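Local coordinates for protein tRNA (guanine-N(1)-)-methyltransferase (Aquifex aeolicus, PDB 1OY5) that probably methylates N1 of guanosine-37 in various tRNAs, using S-adenosyl-L-methionine as methyl donor and working as a homodimer, at residues A[12-17]-A[141-146]. Residues are numbered along the deposited sequence; the frame is centred on the assembly and turned at random.
Sequences TIFPHI and GGEIVA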
loop_
_atom_site.group_PDB
_atom_site.type_symbol
_atom_site.label_atom_id
_atom_site.label_comp_id
_atom_site.label_asym_id
_atom_site.label_seq_id
_atom_site.Cartn_x
_atom_site.Cartn_y
_atom_site.Cartn_z
ATOM N N THR A 12 -1.866 13.475 8.821
ATOM C CA THR A 12 -2.486 12.264 9.304
ATOM C C THR A 12 -2.824 12.376 10.772
ATOM O O THR A 12 -2.196 13.136 11.495
ATOM C CB THR A 12 -1.520 11.097 9.125
ATOM O OG1 THR A 12 -1.961 9.986 9.891
ATOM C CG2 THR A 12 -0.222 11.384 9.788
ATOM N N ILE A 13 -3.790 11.595 11.202
ATOM C CA ILE A 13 -4.162 11.509 12.603
ATOM C C ILE A 13 -3.357 10.393 13.246
ATOM O O ILE A 13 -3.457 10.207 14.444
ATOM C CB ILE A 13 -5.694 11.299 12.790
ATOM C CG1 ILE A 13 -6.176 9.978 12.208
ATOM C CG2 ILE A 13 -6.458 12.408 12.108
ATOM C CD1 ILE A 13 -7.633 9.705 12.508
ATOM N N PHE A 14 -2.540 9.684 12.456
ATOM C CA PHE A 14 -1.667 8.612 12.957
ATOM C C PHE A 14 -0.190 8.896 12.547
ATOM O O PHE A 14 0.453 8.173 11.772
ATOM C CB PHE A 14 -2.112 7.227 12.493
ATOM C CG PHE A 14 -3.528 6.849 12.919
ATOM C CD1 PHE A 14 -3.909 6.852 14.254
ATOM C CD2 PHE A 14 -4.481 6.450 11.964
ATOM C CE1 PHE A 14 -5.180 6.538 14.592
ATOM C CE2 PHE A 14 -5.759 6.116 12.321
ATOM C CZ PHE A 14 -6.116 6.170 13.605
ATOM N N PRO A 15 0.345 9.970 13.095
ATOM C CA PRO A 15 1.728 10.338 12.814
ATOM C C PRO A 15 2.662 9.161 12.988
ATOM O O PRO A 15 3.488 8.942 12.127
ATOM C CB PRO A 15 2.057 11.407 13.897
ATOM C CG PRO A 15 0.713 11.800 14.586
ATOM C CD PRO A 15 -0.336 10.897 14.038
ATOM N N HIS A 16 2.570 8.446 14.097
ATOM C CA HIS A 16 3.542 7.398 14.422
ATOM C C HIS A 16 3.657 6.314 13.393
ATOM O O HIS A 16 4.681 5.712 13.272
ATOM C CB HIS A 16 3.287 6.856 15.843
ATOM C CG HIS A 16 3.487 7.911 16.897
ATOM N ND1 HIS A 16 3.816 7.624 18.208
ATOM C CD2 HIS A 16 3.401 9.265 16.823
ATOM C CE1 HIS A 16 3.928 8.747 18.895
ATOM N NE2 HIS A 16 3.663 9.756 18.080
ATOM N N ILE A 17 2.609 6.075 12.626
ATOM C CA ILE A 17 2.701 5.103 11.559
ATOM C C ILE A 17 3.777 5.552 10.579
ATOM O O ILE A 17 4.590 4.753 10.155
ATOM C CB ILE A 17 1.363 4.899 10.861
ATOM C CG1 ILE A 17 0.451 4.042 11.721
ATOM C CG2 ILE A 17 1.568 4.188 9.567
ATOM C CD1 ILE A 17 -1.021 4.187 11.402
ATOM N N GLY A 141 -7.813 4.009 5.572
ATOM C CA GLY A 141 -7.148 5.301 5.553
ATOM C C GLY A 141 -6.010 5.374 4.549
ATOM O O GLY A 141 -5.538 4.340 4.057
ATOM N N GLY A 142 -5.540 6.600 4.300
ATOM C CA GLY A 142 -4.510 6.908 3.309
ATOM C C GLY A 142 -3.089 6.752 3.756
ATOM O O GLY A 142 -2.164 6.972 3.003
ATOM N N GLU A 143 -2.889 6.367 4.994
ATOM C CA GLU A 143 -1.538 6.208 5.506
ATOM C C GLU A 143 -0.699 5.246 4.652
ATOM O O GLU A 143 0.410 5.532 4.293
ATOM C CB GLU A 143 -1.582 5.726 6.954
ATOM C CG GLU A 143 -1.849 6.809 7.934
ATOM C CD GLU A 143 -3.284 7.304 7.983
ATOM O OE1 GLU A 143 -3.507 8.338 8.629
ATOM O OE2 GLU A 143 -4.217 6.696 7.443
ATOM N N ILE A 144 -1.232 4.072 4.396
ATOM C CA ILE A 144 -0.552 3.045 3.623
ATOM C C ILE A 144 -0.194 3.502 2.199
ATOM O O ILE A 144 0.792 3.051 1.621
ATOM C CB ILE A 144 -1.482 1.785 3.574
ATOM C CG1 ILE A 144 -1.393 1.027 4.889
ATOM C CG2 ILE A 144 -1.116 0.877 2.486
ATOM C CD1 ILE A 144 -2.520 0.005 5.070
ATOM N N VAL A 145 -0.990 4.396 1.640
ATOM C CA VAL A 145 -0.770 4.866 0.292
ATOM C C VAL A 145 0.272 5.938 0.333
ATOM O O VAL A 145 1.101 6.078 -0.586
ATOM C CB VAL A 145 -2.058 5.353 -0.365
ATOM C CG1 VAL A 145 -1.763 6.095 -1.645
ATOM C CG2 VAL A 145 -2.979 4.134 -0.652
ATOM N N ALA A 146 0.264 6.670 1.425
ATOM C CA ALA A 146 1.271 7.705 1.610
ATOM C C ALA A 146 2.632 7.047 1.711
ATOM O O ALA A 146 3.610 7.531 1.115
ATOM C CB ALA A 146 0.982 8.524 2.872
#
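An ST turn at the C-terminal end of strand 6-12, in the parallel sheet of this TrmD-family methyltransferase of the SPOUT clan, meets the first turn of helix 143-155 through T12 and E143, and illustrates how one buried hydroxyl can join two polar groups. T12 OG1 donates to E143 OE1 at 2.6 Å, reaching the carboxylate oxygen on its anti lone pair, the one turned away from OE2. T12 OG1 in turn accepts from F14 N at 2.6 Å, a fairly straight bond (159°) that closes the turn leading from the strand into helix 15-21. With its hydroxyl anti to the backbone N (chi1 165°), T12 turns OG1 to a place where both partners meet it. E143 reaches it through a chain bent at chi2, and its other oxygen, OE2, forms a salt bridge with R116, so the carboxylate is gripped at both oxygens. R116 follows G115, which by similarity binds S-adenosyl-L-methionine. In place of T12, a valine, having no hydroxyl, would probably leave E143 OE1 and F14 N without this partner and the turn less firmly closed. I17 CG2 packs loosely against E143 CB at 4.4 Å, while the F14 ring also meets Y24 of the second subunit. Within this contact that ring is inclined 56° to the carboxylate plane, with F14 CD2 4.0 Å from E143 OE1.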